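Local coordinates for CheC, inhibitor of MCP methylation / FliN fusion protein (Thermotoga maritima, PDB 4HYN) that serves in the flagellar rotor and, as a member of the CheC phosphatase family, probably removes the phosphoryl group from the chemotaxis signalling protein CheY, at residues K9-G13 with T41-E45; L27-R33 with D87-G91; E57-S62 with N73-K79; K79-A83 with V96-L101; D161-F167 with F179-A185. One frame throughout, in Å; residues are numbered along the deposited sequence.

Contact 1: residues K9-G13 with T41-E45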
# COMPACT_ATOMS: atom_id res chain seq x y z
N LYS A 9 12.48 -10.38 0.87
CA LYS A 9 12.42 -8.95 0.64
C LYS A 9 12.48 -8.67 -0.86
O LYS A 9 11.85 -7.74 -1.33
CB LYS A 9 13.59 -8.22 1.33
CG LYS A 9 13.50 -8.13 2.84
CD LYS A 9 14.51 -7.10 3.34
CE LYS A 9 14.49 -7.00 4.84
NZ LYS A 9 14.88 -8.30 5.44
N ASP A 10 13.28 -9.46 -1.59
CA ASP A 10 13.38 -9.29 -3.04
C ASP A 10 12.04 -9.63 -3.72
O ASP A 10 11.66 -9.01 -4.71
CB ASP A 10 14.50 -10.15 -3.63
CG ASP A 10 15.88 -9.49 -3.52
OD1 ASP A 10 16.02 -8.31 -3.94
OD2 ASP A 10 16.83 -10.15 -3.05
N MSE A 11 11.34 -10.63 -3.19
CA MSE A 11 10.05 -11.00 -3.74
C MSE A 11 9.06 -9.85 -3.54
O MSE A 11 8.29 -9.53 -4.45
CB MSE A 11 9.49 -12.26 -3.06
CG MSE A 11 8.04 -12.52 -3.40
SE MSE A 11 7.14 -13.69 -2.17
CE MSE A 11 6.92 -12.46 -0.69
N ILE A 12 9.10 -9.25 -2.35
CA ILE A 12 8.24 -8.12 -2.00
C ILE A 12 8.37 -7.02 -3.05
O ILE A 12 7.38 -6.45 -3.50
CB ILE A 12 8.62 -7.50 -0.63
CG1 ILE A 12 8.27 -8.45 0.52
CG2 ILE A 12 7.94 -6.16 -0.44
CD1 ILE A 12 6.83 -8.89 0.53
N GLY A 13 9.62 -6.71 -3.41
CA GLY A 13 9.87 -5.68 -4.39
C GLY A 13 9.38 -6.05 -5.78
O GLY A 13 8.77 -5.25 -6.47
N THR A 41 12.45 0.83 -1.51
CA THR A 41 12.74 0.28 -0.20
C THR A 41 11.80 -0.80 0.33
O THR A 41 10.62 -0.83 -0.00
CB THR A 41 12.83 1.46 0.81
OG1 THR A 41 14.03 2.20 0.57
CG2 THR A 41 12.82 0.98 2.23
N VAL A 42 12.39 -1.73 1.09
CA VAL A 42 11.67 -2.82 1.76
C VAL A 42 12.40 -2.96 3.10
O VAL A 42 13.56 -3.36 3.16
CB VAL A 42 11.72 -4.16 1.00
CG1 VAL A 42 10.92 -5.22 1.76
CG2 VAL A 42 11.14 -4.00 -0.40
N ARG A 43 11.70 -2.60 4.17
CA ARG A 43 12.28 -2.62 5.51
C ARG A 43 11.54 -3.52 6.50
O ARG A 43 10.32 -3.53 6.54
CB ARG A 43 12.30 -1.17 6.02
CG ARG A 43 12.64 -0.95 7.49
CD ARG A 43 12.48 0.54 7.81
NE ARG A 43 12.84 0.89 9.18
CZ ARG A 43 14.08 1.19 9.58
NH1 ARG A 43 15.09 1.17 8.72
NH2 ARG A 43 14.29 1.53 10.84
N GLU A 44 12.30 -4.31 7.26
CA GLU A 44 11.69 -5.17 8.26
C GLU A 44 11.65 -4.36 9.54
O GLU A 44 12.63 -3.69 9.89
CB GLU A 44 12.49 -6.45 8.47
CG GLU A 44 11.77 -7.42 9.41
CD GLU A 44 12.42 -8.79 9.49
OE1 GLU A 44 13.39 -9.05 8.75
OE2 GLU A 44 11.94 -9.60 10.30
N GLU A 45 10.54 -4.43 10.26
CA GLU A 45 10.36 -3.64 11.46
C GLU A 45 9.52 -4.35 12.51
O GLU A 45 8.60 -5.09 12.18
CB GLU A 45 9.65 -2.34 11.06
CG GLU A 45 9.69 -1.22 12.07
CD GLU A 45 10.99 -0.46 12.03
OE1 GLU A 45 11.11 0.46 11.20
OE2 GLU A 45 11.90 -0.78 12.83
O HOH W 1 15.48 -7.48 7.90
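V42 is the residue on which the helix turn K9-G13 rests against the strand T41-E45, and both of its branches are used. CG1 of V42 lies 3.8 Å from CG2 of I12 and also meets CB and CG of K9. CG2 of V42 comes within 3.9 Å of the same I12 methyl and about as close to the carbonyl O of K9. With chi1 at -178°, CG1 stands opposite the strand nitrogen of V42, which turns both methyls to the helix; a compact beta-branched residue suits a strand position that must offer two apolar contacts at short reach.

Beyond V42 the contact becomes looser and wetter. The K9 chain runs out along the strand, its CD 3.9 Å from the carbonyl O of V42, and bends only at its last torsion (62°). Its ammonium NZ is 3.7 Å from OE1 of E44, a long salt bridge. A water fills in, accepting from K9 NZ at 2.7 Å and donating to E44 OE1 at 2.7 Å. The carboxylate has firmer partners, the backbone N atoms of V3 and L4. Shortening K9 to an alanine would probably bare one flank of V42 and leave the bridging water without its lysine donor.

Helix 6-30 crosses strand 35-46 here with the local axes 8.7 Å apart. I12 continues inward to V165 of strand 161-171 and V188 of helix 185-200, while the backbones of T41, R43 and E45 pair with E166, V164 and V162, so the helix packs over an edge strand of the antiparallel sheet.

Contact 2: residues L27-R33 with D87-G91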
# COMPACT_ATOMS: atom_id res chain seq x y z
N LEU A 27 -5.34 3.19 -12.71
CA LEU A 27 -5.42 4.55 -12.20
C LEU A 27 -5.12 5.50 -13.35
O LEU A 27 -5.75 6.55 -13.50
CB LEU A 27 -4.37 4.72 -11.10
CG LEU A 27 -4.58 5.76 -10.00
CD1 LEU A 27 -3.80 7.02 -10.25
CD2 LEU A 27 -6.06 6.04 -9.88
N SER A 28 -4.16 5.10 -14.18
CA SER A 28 -3.74 5.86 -15.33
C SER A 28 -4.84 5.87 -16.38
O SER A 28 -4.96 6.81 -17.16
CB SER A 28 -2.49 5.22 -15.93
OG SER A 28 -2.00 5.96 -17.03
N MSE A 29 -5.59 4.78 -16.43
CA MSE A 29 -6.69 4.63 -17.39
C MSE A 29 -7.85 5.54 -17.02
O MSE A 29 -8.50 6.11 -17.89
CB MSE A 29 -7.14 3.17 -17.41
CG MSE A 29 -7.26 2.60 -18.80
SE MSE A 29 -5.63 2.92 -19.81
CE MSE A 29 -6.33 4.11 -21.17
N ILE A 30 -8.10 5.67 -15.72
CA ILE A 30 -9.17 6.50 -15.18
C ILE A 30 -8.82 7.96 -15.47
O ILE A 30 -9.68 8.75 -15.89
CB ILE A 30 -9.31 6.27 -13.65
CG1 ILE A 30 -9.89 4.89 -13.37
CG2 ILE A 30 -10.18 7.33 -13.03
CD1 ILE A 30 -10.02 4.56 -11.88
N LEU A 31 -7.56 8.31 -15.20
CA LEU A 31 -7.05 9.66 -15.44
C LEU A 31 -6.47 9.66 -16.86
O LEU A 31 -6.40 8.61 -17.50
CB LEU A 31 -5.96 10.00 -14.42
CG LEU A 31 -6.39 10.11 -12.96
CD1 LEU A 31 -5.54 9.22 -12.10
CD2 LEU A 31 -6.22 11.52 -12.51
N GLY A 32 -6.06 10.81 -17.38
CA GLY A 32 -5.52 10.77 -18.74
C GLY A 32 -4.02 10.93 -18.75
O GLY A 32 -3.45 11.34 -19.76
N ARG A 33 -3.40 10.58 -17.63
CA ARG A 33 -1.96 10.72 -17.45
C ARG A 33 -1.23 9.41 -17.24
O ARG A 33 -1.78 8.43 -16.71
CB ARG A 33 -1.68 11.61 -16.24
CG ARG A 33 -2.24 13.01 -16.37
CD ARG A 33 -2.02 13.80 -15.11
NE ARG A 33 -2.70 15.09 -15.16
CZ ARG A 33 -2.08 16.27 -15.11
NH1 ARG A 33 -0.76 16.32 -15.02
NH2 ARG A 33 -2.79 17.39 -15.08
N ASP A 87 -7.93 15.81 -6.03
CA ASP A 87 -8.09 16.85 -7.04
C ASP A 87 -8.10 16.24 -8.44
O ASP A 87 -8.88 16.66 -9.30
CB ASP A 87 -6.96 17.88 -6.90
CG ASP A 87 -7.19 19.13 -7.75
OD1 ASP A 87 -6.30 19.48 -8.55
OD2 ASP A 87 -8.26 19.77 -7.61
N LEU A 88 -7.23 15.26 -8.66
CA LEU A 88 -7.14 14.57 -9.94
C LEU A 88 -8.44 13.82 -10.25
O LEU A 88 -8.99 13.94 -11.34
CB LEU A 88 -5.96 13.58 -9.93
CG LEU A 88 -4.70 13.89 -10.74
CD1 LEU A 88 -4.79 15.25 -11.38
CD2 LEU A 88 -3.47 13.78 -9.85
N MSE A 89 -8.94 13.06 -9.27
CA MSE A 89 -10.18 12.31 -9.43
C MSE A 89 -11.36 13.24 -9.69
O MSE A 89 -12.31 12.87 -10.38
CB MSE A 89 -10.48 11.49 -8.17
CG MSE A 89 -9.59 10.26 -7.93
SE MSE A 89 -9.78 8.83 -9.28
CE MSE A 89 -7.94 8.74 -9.85
N MSE A 90 -11.31 14.45 -9.14
CA MSE A 90 -12.39 15.42 -9.31
C MSE A 90 -12.31 16.26 -10.58
O MSE A 90 -13.17 17.11 -10.80
CB MSE A 90 -12.50 16.30 -8.06
CG MSE A 90 -13.17 15.58 -6.90
SE MSE A 90 -12.62 16.22 -5.17
CE MSE A 90 -13.64 17.87 -5.12
N GLY A 91 -11.30 16.00 -11.40
CA GLY A 91 -11.15 16.73 -12.65
C GLY A 91 -9.97 17.68 -12.77
O GLY A 91 -9.57 18.03 -13.88
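The terminal methyl of selenomethionine M89 fits into the angle between two leucines, where the C-terminal ends of helices 6-30 and 79-89 meet in this CheC-like fold. CE of M89 is 3.3 Å from CD2 of L27 and equally near CD1 of L31, which is tight packing. The M89 chain bends at chi2 (-65°) and again at chi3, swinging this methyl across to the other helix, with SE lying 4.1 Å from CG2 of I30.

L31 works in two directions: while CD1 meets M89, its CD2 is 3.3 Å from CB of L88, the two side chains crossing at about a right angle. A forked leucine suits a place with apolar neighbours on two sides. With only a methyl at L31, a gap would probably open against L88 and M89, and the M89 methyl would be freer to turn.

Further out, R33 brings its NE to 4.3 Å from CD1 of L88, and its guanidinium is held by a hydrogen bond from NH1 to the carbonyl O of E172. A108 and A112 of helix 103-128 also touch M89, while M116 touches L27. The helix ends probably help to position this shell. L31 N bonds to L27 O, and the other helix closes in a Schellman motif at G91, whose phi of 112° would press a CB against the O of M90; G91 N reaches back to L88 O at 3.1 Å.

Contact 3: residues E57-S62 with N73-K79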
# COMPACT_ATOMS: atom_id res chain seq x y z
N GLU A 57 -0.38 14.21 10.63
CA GLU A 57 -1.69 13.64 10.40
C GLU A 57 -1.70 13.04 8.99
O GLU A 57 -1.46 13.76 8.02
CB GLU A 57 -2.75 14.73 10.54
CG GLU A 57 -4.13 14.27 10.96
CD GLU A 57 -5.06 15.43 11.31
OE1 GLU A 57 -6.14 15.55 10.69
OE2 GLU A 57 -4.69 16.24 12.20
N GLN A 58 -1.93 11.74 8.89
CA GLN A 58 -1.94 11.06 7.60
C GLN A 58 -3.16 10.18 7.36
O GLN A 58 -3.97 9.95 8.25
CB GLN A 58 -0.66 10.24 7.43
CG GLN A 58 0.59 11.10 7.48
CD GLN A 58 1.82 10.41 6.94
OE1 GLN A 58 2.93 10.66 7.41
NE2 GLN A 58 1.64 9.58 5.92
N VAL A 59 -3.28 9.68 6.13
CA VAL A 59 -4.40 8.82 5.76
C VAL A 59 -3.95 7.38 5.63
O VAL A 59 -2.97 7.09 4.95
CB VAL A 59 -5.02 9.29 4.42
CG1 VAL A 59 -6.13 8.33 3.97
CG2 VAL A 59 -5.58 10.70 4.58
N VAL A 60 -4.64 6.48 6.33
CA VAL A 60 -4.30 5.07 6.27
C VAL A 60 -5.46 4.33 5.62
O VAL A 60 -6.62 4.49 6.02
CB VAL A 60 -3.98 4.46 7.66
CG1 VAL A 60 -2.83 5.20 8.31
CG2 VAL A 60 -5.19 4.49 8.56
N VAL A 61 -5.15 3.61 4.56
CA VAL A 61 -6.15 2.85 3.82
C VAL A 61 -5.81 1.39 4.04
O VAL A 61 -4.72 0.94 3.69
CB VAL A 61 -6.11 3.15 2.30
CG1 VAL A 61 -7.34 2.59 1.63
CG2 VAL A 61 -6.00 4.65 2.05
N SER A 62 -6.73 0.65 4.66
CA SER A 62 -6.49 -0.75 4.92
C SER A 62 -7.49 -1.67 4.26
O SER A 62 -8.66 -1.33 4.08
CB SER A 62 -6.42 -1.02 6.44
OG SER A 62 -7.56 -0.51 7.10
N ASN A 73 -3.67 -5.38 5.35
CA ASN A 73 -2.80 -4.74 4.38
C ASN A 73 -3.09 -3.24 4.53
O ASN A 73 -4.21 -2.78 4.27
CB ASN A 73 -3.14 -5.25 2.97
CG ASN A 73 -2.25 -4.66 1.87
OD1 ASN A 73 -2.45 -4.95 0.69
ND2 ASN A 73 -1.27 -3.85 2.25
N VAL A 74 -2.08 -2.49 4.95
CA VAL A 74 -2.22 -1.07 5.20
C VAL A 74 -1.40 -0.17 4.29
O VAL A 74 -0.22 -0.42 4.05
CB VAL A 74 -1.84 -0.74 6.67
CG1 VAL A 74 -1.88 0.76 6.93
CG2 VAL A 74 -2.77 -1.48 7.62
N LEU A 75 -2.05 0.88 3.79
CA LEU A 75 -1.40 1.88 2.94
C LEU A 75 -1.39 3.19 3.71
O LEU A 75 -2.41 3.60 4.27
CB LEU A 75 -2.16 2.08 1.63
CG LEU A 75 -2.06 1.01 0.53
CD1 LEU A 75 -2.70 1.56 -0.73
CD2 LEU A 75 -0.60 0.67 0.28
N VAL A 76 -0.23 3.84 3.76
CA VAL A 76 -0.08 5.10 4.47
C VAL A 76 0.27 6.21 3.49
O VAL A 76 1.35 6.22 2.90
CB VAL A 76 1.01 5.01 5.59
CG1 VAL A 76 1.10 6.32 6.37
CG2 VAL A 76 0.69 3.85 6.53
N LEU A 77 -0.66 7.15 3.34
CA LEU A 77 -0.50 8.28 2.43
C LEU A 77 -0.56 9.60 3.19
O LEU A 77 -1.40 9.78 4.09
CB LEU A 77 -1.61 8.26 1.36
CG LEU A 77 -1.71 7.11 0.35
CD1 LEU A 77 -2.07 5.82 1.04
CD2 LEU A 77 -2.79 7.45 -0.68
N ASP A 78 0.32 10.54 2.84
CA ASP A 78 0.33 11.83 3.51
C ASP A 78 -0.70 12.79 2.92
O ASP A 78 -1.10 12.67 1.76
CB ASP A 78 1.74 12.44 3.55
CG ASP A 78 2.15 13.11 2.25
OD1 ASP A 78 2.88 14.12 2.33
OD2 ASP A 78 1.78 12.65 1.16
N LYS A 79 -1.16 13.72 3.76
CA LYS A 79 -2.16 14.72 3.38
C LYS A 79 -1.95 15.33 2.00
O LYS A 79 -2.91 15.48 1.24
CB LYS A 79 -2.23 15.82 4.42
CG LYS A 79 -3.28 15.61 5.52
CD LYS A 79 -3.14 16.69 6.58
CE LYS A 79 -4.46 16.95 7.28
NZ LYS A 79 -5.01 15.70 7.86
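E57 and K79 meet where the chain leaves strand 71-78 for the next helix, at the end of the 57-66/71-78 hairpin remote from its turn. Traced outward from the backbone, the E57 side chain stays beside one partner, the lysine ammonium. Its CB lies 3.6 Å from NZ of K79; CG and CD follow alongside; and OE1 receives a hydrogen bond from NZ at 3.1 Å, part of a salt bridge. The E57 chain is extended, with CG swung opposite its own nitrogen (chi1 -153°), and the ammonium approaches OE1 from well above the carboxylate plane, 57° out of it. The methylenes CG and CD of K79 meanwhile pass close to the carbonyl O of E57.

The strands then pair antiparallel. V59 and L77 form a hydrogen-bonded pair, V59 N to L77 O measuring 2.8 Å, and V61 with L75 repeats it, L75 N to V61 O at 2.7 Å. Between them V60 and V76 stand side by side, CG1 of V60 to CG2 of V76 at 4.2 Å, with S62 facing V74 further on. Branched aliphatic residues suit this inner part of the sheet because both faces are covered: V61, L75 and L77 pack on M113 of helix 103-128, while V74 and V76 meet F151. D78, its OD2 bonded to L81 N, caps the following helix.

The chemistry is thus divided: reciprocal backbone hydrogen bonds and aliphatic packing fill the buried middle, and the ionic pair, which keeps part of its surface open to solvent, probably helps to tie strand 57-66 to the strand-to-helix junction.

Contact 4: residues K79-A83 with V96-L101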
# COMPACT_ATOMS: atom_id res chain seq x y z
N LYS A 79 -1.16 13.72 3.76
CA LYS A 79 -2.16 14.72 3.38
C LYS A 79 -1.95 15.33 2.00
O LYS A 79 -2.91 15.48 1.24
CB LYS A 79 -2.23 15.82 4.42
CG LYS A 79 -3.28 15.61 5.52
CD LYS A 79 -3.14 16.69 6.58
CE LYS A 79 -4.46 16.95 7.28
NZ LYS A 79 -5.01 15.70 7.86
N LYS A 80 -0.71 15.66 1.66
CA LYS A 80 -0.41 16.26 0.37
C LYS A 80 -0.69 15.34 -0.80
O LYS A 80 -1.23 15.78 -1.81
CB LYS A 80 1.02 16.78 0.30
CG LYS A 80 1.26 17.95 1.23
CD LYS A 80 2.46 18.79 0.82
CE LYS A 80 2.50 20.10 1.61
NZ LYS A 80 1.19 20.84 1.53
N LEU A 81 -0.32 14.06 -0.67
CA LEU A 81 -0.55 13.09 -1.74
C LEU A 81 -2.05 12.85 -1.89
O LEU A 81 -2.58 12.84 -3.00
CB LEU A 81 0.16 11.77 -1.43
CG LEU A 81 -0.07 10.62 -2.42
CD1 LEU A 81 0.40 11.04 -3.82
CD2 LEU A 81 0.67 9.36 -1.96
N VAL A 82 -2.73 12.73 -0.76
CA VAL A 82 -4.17 12.51 -0.75
C VAL A 82 -4.89 13.64 -1.48
O VAL A 82 -5.81 13.40 -2.26
CB VAL A 82 -4.68 12.42 0.70
CG1 VAL A 82 -6.20 12.26 0.73
CG2 VAL A 82 -4.00 11.27 1.42
N ALA A 83 -4.44 14.87 -1.23
CA ALA A 83 -5.05 16.06 -1.85
C ALA A 83 -4.79 16.11 -3.36
O ALA A 83 -5.66 16.55 -4.12
CB ALA A 83 -4.53 17.33 -1.16
N VAL A 96 -2.17 21.29 -6.62
CA VAL A 96 -2.74 22.14 -5.59
C VAL A 96 -1.72 22.40 -4.50
O VAL A 96 -0.65 21.78 -4.48
CB VAL A 96 -4.01 21.51 -4.96
CG1 VAL A 96 -5.08 21.32 -6.01
CG2 VAL A 96 -3.67 20.19 -4.28
N GLU A 97 -2.04 23.32 -3.60
CA GLU A 97 -1.15 23.66 -2.48
C GLU A 97 -1.95 23.76 -1.19
O GLU A 97 -2.26 24.86 -0.71
CB GLU A 97 -0.38 24.96 -2.76
CG GLU A 97 -1.15 26.05 -3.50
CD GLU A 97 -0.62 26.28 -4.91
OE1 GLU A 97 0.57 26.65 -5.05
OE2 GLU A 97 -1.39 26.10 -5.89
N THR A 98 -2.27 22.60 -0.62
CA THR A 98 -3.04 22.52 0.62
C THR A 98 -3.01 21.10 1.17
O THR A 98 -2.68 20.15 0.46
CB THR A 98 -4.52 22.90 0.37
OG1 THR A 98 -5.18 23.13 1.61
CG2 THR A 98 -5.23 21.76 -0.37
N GLU A 99 -3.35 20.97 2.45
CA GLU A 99 -3.42 19.66 3.10
C GLU A 99 -4.85 19.45 3.55
O GLU A 99 -5.20 18.42 4.11
CB GLU A 99 -2.47 19.59 4.29
CG GLU A 99 -0.99 19.59 3.92
CD GLU A 99 -0.10 19.07 5.04
OE1 GLU A 99 0.73 18.17 4.77
OE2 GLU A 99 -0.22 19.55 6.18
N GLU A 100 -5.68 20.46 3.28
CA GLU A 100 -7.09 20.43 3.63
C GLU A 100 -7.81 19.29 2.93
O GLU A 100 -7.67 19.10 1.73
CB GLU A 100 -7.77 21.75 3.25
CG GLU A 100 -7.87 22.76 4.39
CD GLU A 100 -6.53 23.06 5.03
OE1 GLU A 100 -5.76 23.85 4.45
OE2 GLU A 100 -6.24 22.51 6.11
N LEU A 101 -8.55 18.51 3.71
CA LEU A 101 -9.30 17.40 3.17
C LEU A 101 -10.64 17.28 3.86
O LEU A 101 -10.78 17.63 5.03
CB LEU A 101 -8.49 16.10 3.25
CG LEU A 101 -7.61 15.80 4.46
CD1 LEU A 101 -8.46 15.46 5.68
CD2 LEU A 101 -6.68 14.64 4.14
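L101 and V82 make one apolar end of the contact between the first turn of helix 79-89 and the loop V96-L101, and A83 with V96 the other. CD2 of L101 touches CG of K79 at 3.8 Å and CG1 of V82 at 4.2 Å. L101 CG occupies the space between its own N and carbonyl carbon (chi1 38°), a turn that directs the isobutyl group to the helix. CB of A83 is 4.3 Å from CG2 of V96; being small, it also lets the loop backbone draw near, T98 O lying 3.7 Å from A83 CB.

Charged residues fill the middle, largely through their carbons. K79 crosses E99 at about a right angle, CD to CB 3.8 Å, and goes on to its salt bridge with E57. K80 folds the other way, NZ against CG of E99 at 3.5 Å; its distance to OE1 of E99, 4.2 Å, is beyond a salt bridge, though the opposite charges probably still attract.

Within the loop, E100 N bonds to OG1 of T98 (3.2 Å), forming an ST turn.

V82 and L101 both continue to V59 of strand 57-66; beyond them L101 meets I141 of strand 133-143 and L106, and V82 meets V109, of helix 103-128.

Contact 5: residues D161-F167 with F179-A185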
# COMPACT_ATOMS: atom_id res chain seq x y z
N ASP A 161 7.27 -9.17 13.80
CA ASP A 161 7.69 -8.32 12.69
C ASP A 161 6.72 -8.00 11.57
O ASP A 161 5.70 -8.69 11.35
CB ASP A 161 9.04 -8.78 12.14
CG ASP A 161 10.21 -8.47 13.10
OD1 ASP A 161 9.96 -8.13 14.28
OD2 ASP A 161 11.37 -8.56 12.68
N VAL A 162 7.07 -6.95 10.86
CA VAL A 162 6.29 -6.42 9.78
C VAL A 162 7.24 -5.95 8.67
O VAL A 162 8.45 -5.81 8.89
CB VAL A 162 5.47 -5.24 10.32
CG1 VAL A 162 6.14 -3.91 10.02
CG2 VAL A 162 4.05 -5.29 9.83
N ALA A 163 6.70 -5.75 7.48
CA ALA A 163 7.48 -5.25 6.36
C ALA A 163 6.88 -3.91 5.94
O ALA A 163 5.67 -3.79 5.74
CB ALA A 163 7.45 -6.21 5.20
N VAL A 164 7.74 -2.89 5.88
CA VAL A 164 7.32 -1.56 5.47
C VAL A 164 7.89 -1.37 4.07
O VAL A 164 9.10 -1.32 3.87
CB VAL A 164 7.82 -0.47 6.45
CG1 VAL A 164 7.44 0.92 5.94
CG2 VAL A 164 7.22 -0.69 7.84
N VAL A 165 6.99 -1.34 3.10
CA VAL A 165 7.37 -1.18 1.70
C VAL A 165 7.16 0.24 1.18
O VAL A 165 6.08 0.82 1.34
CB VAL A 165 6.56 -2.15 0.81
CG1 VAL A 165 7.14 -2.18 -0.59
CG2 VAL A 165 6.53 -3.56 1.44
N GLU A 166 8.20 0.79 0.56
CA GLU A 166 8.14 2.13 0.00
C GLU A 166 7.85 2.12 -1.50
O GLU A 166 8.51 1.41 -2.26
CB GLU A 166 9.44 2.89 0.26
CG GLU A 166 9.43 4.31 -0.31
CD GLU A 166 10.80 4.99 -0.26
OE1 GLU A 166 11.01 5.91 -1.08
OE2 GLU A 166 11.64 4.63 0.59
N PHE A 167 6.86 2.91 -1.92
CA PHE A 167 6.51 3.01 -3.33
C PHE A 167 6.76 4.43 -3.82
O PHE A 167 6.36 5.39 -3.18
CB PHE A 167 5.04 2.67 -3.55
CG PHE A 167 4.74 1.22 -3.43
CD1 PHE A 167 5.12 0.33 -4.44
CD2 PHE A 167 4.07 0.72 -2.31
CE1 PHE A 167 4.84 -1.03 -4.32
CE2 PHE A 167 3.78 -0.64 -2.19
CZ PHE A 167 4.17 -1.51 -3.20
N PHE A 179 4.44 6.77 -1.00
CA PHE A 179 3.55 6.27 0.04
C PHE A 179 4.10 4.94 0.54
O PHE A 179 5.01 4.38 -0.05
CB PHE A 179 2.10 6.14 -0.45
CG PHE A 179 1.92 5.26 -1.65
CD1 PHE A 179 1.53 3.93 -1.50
CD2 PHE A 179 2.10 5.77 -2.93
CE1 PHE A 179 1.30 3.12 -2.61
CE2 PHE A 179 1.87 4.97 -4.06
CZ PHE A 179 1.47 3.64 -3.90
N TYR A 180 3.53 4.44 1.63
CA TYR A 180 4.00 3.21 2.22
C TYR A 180 2.94 2.16 2.46
O TYR A 180 1.76 2.46 2.65
CB TYR A 180 4.73 3.49 3.54
CG TYR A 180 5.91 4.43 3.40
CD1 TYR A 180 7.19 3.93 3.15
CD2 TYR A 180 5.74 5.81 3.46
CE1 TYR A 180 8.27 4.79 2.96
CE2 TYR A 180 6.81 6.68 3.26
CZ TYR A 180 8.07 6.17 3.01
OH TYR A 180 9.13 7.03 2.80
N GLN A 181 3.39 0.92 2.43
CA GLN A 181 2.55 -0.23 2.66
C GLN A 181 3.21 -1.02 3.79
O GLN A 181 4.43 -1.08 3.89
CB GLN A 181 2.47 -1.10 1.41
CG GLN A 181 2.03 -2.54 1.68
CD GLN A 181 1.88 -3.37 0.43
OE1 GLN A 181 0.76 -3.56 -0.06
NE2 GLN A 181 2.99 -3.88 -0.09
N VAL A 182 2.38 -1.54 4.70
CA VAL A 182 2.89 -2.34 5.78
C VAL A 182 2.04 -3.61 5.93
O VAL A 182 0.81 -3.56 5.97
CB VAL A 182 3.13 -1.53 7.11
CG1 VAL A 182 2.59 -0.12 6.99
CG2 VAL A 182 2.58 -2.25 8.33
N ILE A 183 2.72 -4.74 5.77
CA ILE A 183 2.10 -6.06 5.88
C ILE A 183 2.90 -6.87 6.88
O ILE A 183 4.09 -6.60 7.08
CB ILE A 183 2.08 -6.83 4.54
CG1 ILE A 183 3.37 -6.55 3.74
CG2 ILE A 183 0.83 -6.49 3.75
CD1 ILE A 183 3.51 -7.36 2.45
N SER A 184 2.26 -7.85 7.51
CA SER A 184 2.96 -8.67 8.50
C SER A 184 4.00 -9.58 7.86
O SER A 184 3.89 -9.96 6.69
CB SER A 184 1.96 -9.49 9.33
OG SER A 184 1.64 -10.71 8.70
N ALA A 185 5.04 -9.91 8.62
CA ALA A 185 6.07 -10.80 8.12
C ALA A 185 5.43 -12.18 7.95
O ALA A 185 5.89 -13.01 7.15
CB ALA A 185 7.23 -10.84 9.09
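V165 and Q181 exchange two backbone hydrogen bonds midway along the 161-171/177-184 hairpin, V165 N to Q181 O being 2.7 Å. A163 with I183 and F167 with F179 pair likewise; A163 N reaches I183 O at 2.8 Å. The ladder ends less regularly: A185 N, in the next helix, meets D161 O at 3.1 Å from above the carbonyl plane, and OG of S184 caps L187 N.

Side chains sort onto two faces. CB of F167 sits over the face of the F179 ring, 3.9 Å from its centroid, a CH-pi contact; the near-parallel rings (28°) are slid apart and barely overlap. F179 places CG between its own N and carbonyl carbon (chi1 57°), which brings its ring under CB of F167. CB of Q181 lies at the edge of the F167 ring, and its OE1 bonds to ND2 of N73. On the other face Y180 runs beside E166, CE1 to CG 3.5 Å, so ring and aliphatic chain probably shield each other in part; V164 touches the Y180 ring and, on its other branch, V182.

Strands 35-46 and 71-78 flank this pair; aromatics suit the phenylalanine face because helix 6-30 covers it, M20 touching F167 and F179, I12 touching V165 and I183.

Contacts 3 and 5 are two hairpins of one antiparallel sheet, joined by backbone bonds between strands 71-78 and 177-184, their centres about 12 Å apart. Contact 1, its centre about 7 Å from that of contact 5, sets helix 6-30 on edge strand 35-46. The far end of that helix makes contact 2, beyond the chain's centre, the centres of contacts 1 and 2 about 29 Å apart. Contacts 2 and 4 share helix 79-89, whose first residue, K79, also belongs to contact 3. Along the chain contact 2 crosses contacts 1 and 4 and spans contact 3. Helix 103-128 packs on contacts 2, 3 and 4; in CheC relatives the corresponding two long helices carry catalytic residues, consistent with a CheC-like active face.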